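Local coordinates for conserved hypothetical protein (Methanosarcina mazei, PDB 2NR4), which binds flavin mononucleotide in a barrel domain of the FMN-binding kind, though its function is unknown, at residues E32-T37 / P42-I47. Sequence-based numbering, arbitrary orientation.
Sequences EIIAST and PNAAPI. With FMN (flavin mononucleotide), chain C.
Ile47 and Pro46 cover one face of the flavin ring system: CD1 of Ile47 stands directly over flavin C2, 3.5 Å above it, and CB of Pro46 sits over C8 at 3.7 Å. At the ring edge, Glu32 brings OE1 to 3.3 Å from flavin C6; neither segment touches the opposite face. Ile47 has CG1 anti to its own carbonyl carbon (chi1 -64°), which sets CG1 against CB of Ala35 at 3.6 Å while CD1 bends back over the flavin and CG2 faces its O4. An alanine in place of Ile47 would probably leave the pyrimidine end of the flavin without its apolar cover and open a gap beside Ala35. The two strands form a beta hairpin, the first pair of a six-stranded antiparallel barrel, consistent with the FMN-binding split barrels. Ile33 with Ile47, Ala35 with Ala45 and Thr37 with Asn43 are the hydrogen-bonded pairs, each joined by two backbone bonds. Pro46, lacking an N-H, falls at a non-hydrogen-bonded position opposite Ile34, and its carbonyl O accepts a 2.6 Å hydrogen bond from the ribityl hydroxyl O2' of FMN. Farther along, CB of Ala45 lies 3.4 Å from phosphate oxygen O2P, with Asn43 also beside the phosphate. Next to Ile34 and Pro46, on the same side of the sheet, Ala44 CB meets Ile34 CG2 at 3.7 Å, and helix 84-92 packs onto Ile34 and Pro46.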
ATOM      1  N   GLU A  32       2.204  -8.843   1.260  1.00 19.38           N
ATOM      2  CA  GLU A  32       3.251  -8.955   0.225  1.00 20.09           C
ATOM      3  C   GLU A  32       4.550  -8.430   0.799  1.00 20.59           C
ATOM      4  O   GLU A  32       4.739  -7.199   0.992  1.00 20.82           O
ATOM      5  CB  GLU A  32       2.868  -8.190  -1.050  1.00 20.31           C
ATOM      6  CG  GLU A  32       1.449  -8.547  -1.600  1.00 21.95           C
ATOM      7  CD  GLU A  32       1.347  -9.944  -2.204  1.00 25.88           C
ATOM      8  OE1 GLU A  32       2.398 -10.657  -2.325  1.00 28.26           O
ATOM      9  OE2 GLU A  32       0.195 -10.351  -2.556  1.00 24.93           O
ATOM     10  N   ILE A  33       5.458  -9.375   1.053  1.00 19.71           N
ATOM     11  CA  ILE A  33       6.734  -9.047   1.683  1.00 20.30           C
ATOM     12  C   ILE A  33       7.885  -9.544   0.800  1.00 20.03           C
ATOM     13  O   ILE A  33       7.665 -10.179  -0.210  1.00 19.77           O
ATOM     14  CB  ILE A  33       6.809  -9.626   3.106  1.00 19.27           C
ATOM     15  CG1 ILE A  33       6.419 -11.119   3.158  1.00 21.10           C
ATOM     16  CG2 ILE A  33       5.887  -8.769   4.062  1.00 21.74           C
ATOM     17  CD1 ILE A  33       7.488 -12.092   2.699  1.00 26.03           C
ATOM     18  N   ILE A  34       9.112  -9.255   1.189  1.00 19.21           N
ATOM     19  CA  ILE A  34      10.212  -9.928   0.503  1.00 18.97           C
ATOM     20  C   ILE A  34      10.743 -10.998   1.455  1.00 18.96           C
ATOM     21  O   ILE A  34      11.116 -10.713   2.577  1.00 19.42           O
ATOM     22  CB  ILE A  34      11.285  -8.911   0.138  1.00 20.90           C
ATOM     23  CG1 ILE A  34      10.690  -7.955  -0.927  1.00 21.08           C
ATOM     24  CG2 ILE A  34      12.583  -9.650  -0.340  1.00 20.91           C
ATOM     25  CD1 ILE A  34      11.481  -6.723  -1.107  1.00 27.07           C
ATOM     26  N   ALA A  35      10.790 -12.225   0.991  1.00 19.24           N
ATOM     27  CA  ALA A  35      11.213 -13.327   1.850  1.00 18.85           C
ATOM     28  C   ALA A  35      12.713 -13.502   1.697  1.00 19.38           C
ATOM     29  O   ALA A  35      13.183 -13.608   0.565  1.00 18.73           O
ATOM     30  CB  ALA A  35      10.534 -14.571   1.407  1.00 20.39           C
ATOM     31  N   SER A  36      13.442 -13.562   2.818  1.00 19.33           N
ATOM     32  CA  SER A  36      14.901 -13.885   2.741  1.00 20.04           C
ATOM     33  C   SER A  36      15.087 -15.343   3.154  1.00 19.88           C
ATOM     34  O   SER A  36      14.461 -15.814   4.110  1.00 18.48           O
ATOM     35  CB  SER A  36      15.754 -12.969   3.633  1.00 20.28           C
ATOM     36  OG  SER A  36      15.227 -12.838   4.945  1.00 22.10           O
ATOM     37  N   THR A  37      15.967 -16.057   2.458  1.00 20.88           N
ATOM     38  CA  THR A  37      16.193 -17.473   2.772  1.00 21.26           C
ATOM     39  C   THR A  37      17.694 -17.722   2.517  1.00 22.19           C
ATOM     40  O   THR A  37      18.362 -16.868   1.938  1.00 22.17           O
ATOM     41  CB  THR A  37      15.417 -18.413   1.826  1.00 21.15           C
ATOM     42  OG1 THR A  37      15.630 -18.067   0.433  1.00 21.40           O
ATOM     43  CG2 THR A  37      13.887 -18.509   2.155  1.00 20.04           C
ATOM     44  N   PRO A  42      22.613 -16.044   0.866  1.00 26.27           N
ATOM     45  CA  PRO A  42      21.309 -15.366   1.058  1.00 25.04           C
ATOM     46  C   PRO A  42      20.639 -15.033  -0.255  1.00 25.00           C
ATOM     47  O   PRO A  42      21.288 -14.587  -1.225  1.00 24.40           O
ATOM     48  CB  PRO A  42      21.679 -14.094   1.820  1.00 25.28           C
ATOM     49  CG  PRO A  42      23.148 -13.818   1.439  1.00 26.21           C
ATOM     50  CD  PRO A  42      23.748 -15.192   1.265  1.00 26.50           C
ATOM     51  N   ASN A  43      19.312 -15.203  -0.250  1.00 24.02           N
ATOM     52  CA  ASN A  43      18.482 -14.977  -1.406  1.00 23.49           C
ATOM     53  C   ASN A  43      17.262 -14.191  -0.945  1.00 22.70           C
ATOM     54  O   ASN A  43      16.802 -14.346   0.204  1.00 20.79           O
ATOM     55  CB  ASN A  43      17.949 -16.320  -1.898  1.00 24.24           C
ATOM     56  CG  ASN A  43      17.141 -16.179  -3.166  1.00 27.90           C
ATOM     57  OD1 ASN A  43      15.892 -16.340  -3.186  1.00 34.00           O
ATOM     58  ND2 ASN A  43      17.832 -15.860  -4.233  1.00 25.83           N
ATOM     59  N   ALA A  44      16.757 -13.343  -1.818  1.00 20.43           N
ATOM     60  CA  ALA A  44      15.531 -12.608  -1.499  1.00 21.21           C
ATOM     61  C   ALA A  44      14.550 -12.769  -2.652  1.00 20.09           C
ATOM     62  O   ALA A  44      14.951 -12.798  -3.810  1.00 19.26           O
ATOM     63  CB  ALA A  44      15.862 -11.148  -1.299  1.00 19.76           C
ATOM     64  N   ALA A  45      13.258 -12.829  -2.354  1.00 20.65           N
ATOM     65  CA  ALA A  45      12.241 -12.884  -3.434  1.00 20.26           C
ATOM     66  C   ALA A  45      10.887 -12.436  -2.875  1.00 20.54           C
ATOM     67  O   ALA A  45      10.582 -12.762  -1.746  1.00 19.79           O
ATOM     68  CB  ALA A  45      12.123 -14.313  -3.934  1.00 21.04           C
ATOM     69  N   PRO A  46      10.094 -11.689  -3.649  1.00 21.62           N
ATOM     70  CA  PRO A  46       8.717 -11.386  -3.173  1.00 21.61           C
ATOM     71  C   PRO A  46       7.881 -12.630  -2.987  1.00 21.31           C
ATOM     72  O   PRO A  46       7.899 -13.560  -3.811  1.00 21.01           O
ATOM     73  CB  PRO A  46       8.144 -10.486  -4.261  1.00 21.33           C
ATOM     74  CG  PRO A  46       9.347  -9.842  -4.829  1.00 25.06           C
ATOM     75  CD  PRO A  46      10.381 -10.964  -4.892  1.00 21.80           C
ATOM     76  N   ILE A  47       7.177 -12.659  -1.853  1.00 21.33           N
ATOM     77  CA  ILE A  47       6.345 -13.792  -1.489  1.00 22.04           C
ATOM     78  C   ILE A  47       5.185 -13.243  -0.703  1.00 21.10           C
ATOM     79  O   ILE A  47       5.363 -12.308   0.065  1.00 21.77           O
ATOM     80  CB  ILE A  47       7.139 -14.762  -0.558  1.00 23.13           C
ATOM     81  CG1 ILE A  47       8.352 -15.369  -1.303  1.00 25.12           C
ATOM     82  CG2 ILE A  47       6.259 -15.856  -0.024  1.00 24.99           C
ATOM     83  CD1 ILE A  47       7.971 -16.485  -2.272  1.00 30.21           C
TER
HETATM   84  N1  FMN C 401       6.168 -16.661  -5.619  1.00 42.32           N
HETATM   85  C2  FMN C 401       5.764 -17.677  -4.779  1.00 42.50           C
HETATM   86  O2  FMN C 401       6.238 -18.799  -4.945  1.00 42.87           O
HETATM   87  N3  FMN C 401       4.824 -17.443  -3.798  1.00 41.66           N
HETATM   88  C4  FMN C 401       4.292 -16.173  -3.632  1.00 41.68           C
HETATM   89  O4  FMN C 401       3.627 -15.896  -2.642  1.00 36.64           O
HETATM   90  C4A FMN C 401       4.703 -15.140  -4.470  1.00 41.99           C
HETATM   91  N5  FMN C 401       4.179 -13.864  -4.331  1.00 43.22           N
HETATM   92  C5A FMN C 401       4.602 -12.829  -5.152  1.00 42.42           C
HETATM   93  C6  FMN C 401       4.074 -11.542  -4.984  1.00 42.13           C
HETATM   94  C7  FMN C 401       4.492 -10.499  -5.798  1.00 42.39           C
HETATM   95  C7M FMN C 401       3.848  -9.151  -5.629  1.00 43.75           C
HETATM   96  C8  FMN C 401       5.440 -10.758  -6.811  1.00 42.66           C
HETATM   97  C8M FMN C 401       6.042  -9.660  -7.604  1.00 40.74           C
HETATM   98  C9  FMN C 401       5.969 -12.043  -6.991  1.00 42.18           C
HETATM   99  C9A FMN C 401       5.551 -13.085  -6.142  1.00 42.19           C
HETATM  100  N10 FMN C 401       6.065 -14.374  -6.293  1.00 41.98           N
HETATM  101  C10 FMN C 401       5.644 -15.395  -5.467  1.00 42.45           C
HETATM  102  C1' FMN C 401       6.960 -14.697  -7.452  1.00 41.97           C
HETATM  103  C2' FMN C 401       8.404 -14.674  -6.965  1.00 43.31           C
HETATM  104  O2' FMN C 401       8.656 -13.467  -6.297  1.00 42.11           O
HETATM  105  C3' FMN C 401       9.310 -14.732  -8.173  1.00 44.64           C
HETATM  106  O3' FMN C 401       9.081 -15.958  -8.846  1.00 44.23           O
HETATM  107  C4' FMN C 401      10.775 -14.560  -7.776  1.00 42.08           C
HETATM  108  O4' FMN C 401      11.462 -14.349  -8.984  1.00 47.31           O
HETATM  109  C5' FMN C 401      11.330 -15.791  -7.047  1.00 42.16           C
HETATM  110  O5' FMN C 401      12.742 -15.750  -7.015  1.00 39.45           O
HETATM  111  P   FMN C 401      13.686 -16.804  -6.219  1.00 40.26           P
HETATM  112  O1P FMN C 401      14.037 -17.890  -7.252  1.00 38.38           O
HETATM  113  O2P FMN C 401      12.863 -17.455  -5.084  1.00 31.16           O
HETATM  114  O3P FMN C 401      14.955 -16.056  -5.802  1.00 36.38           O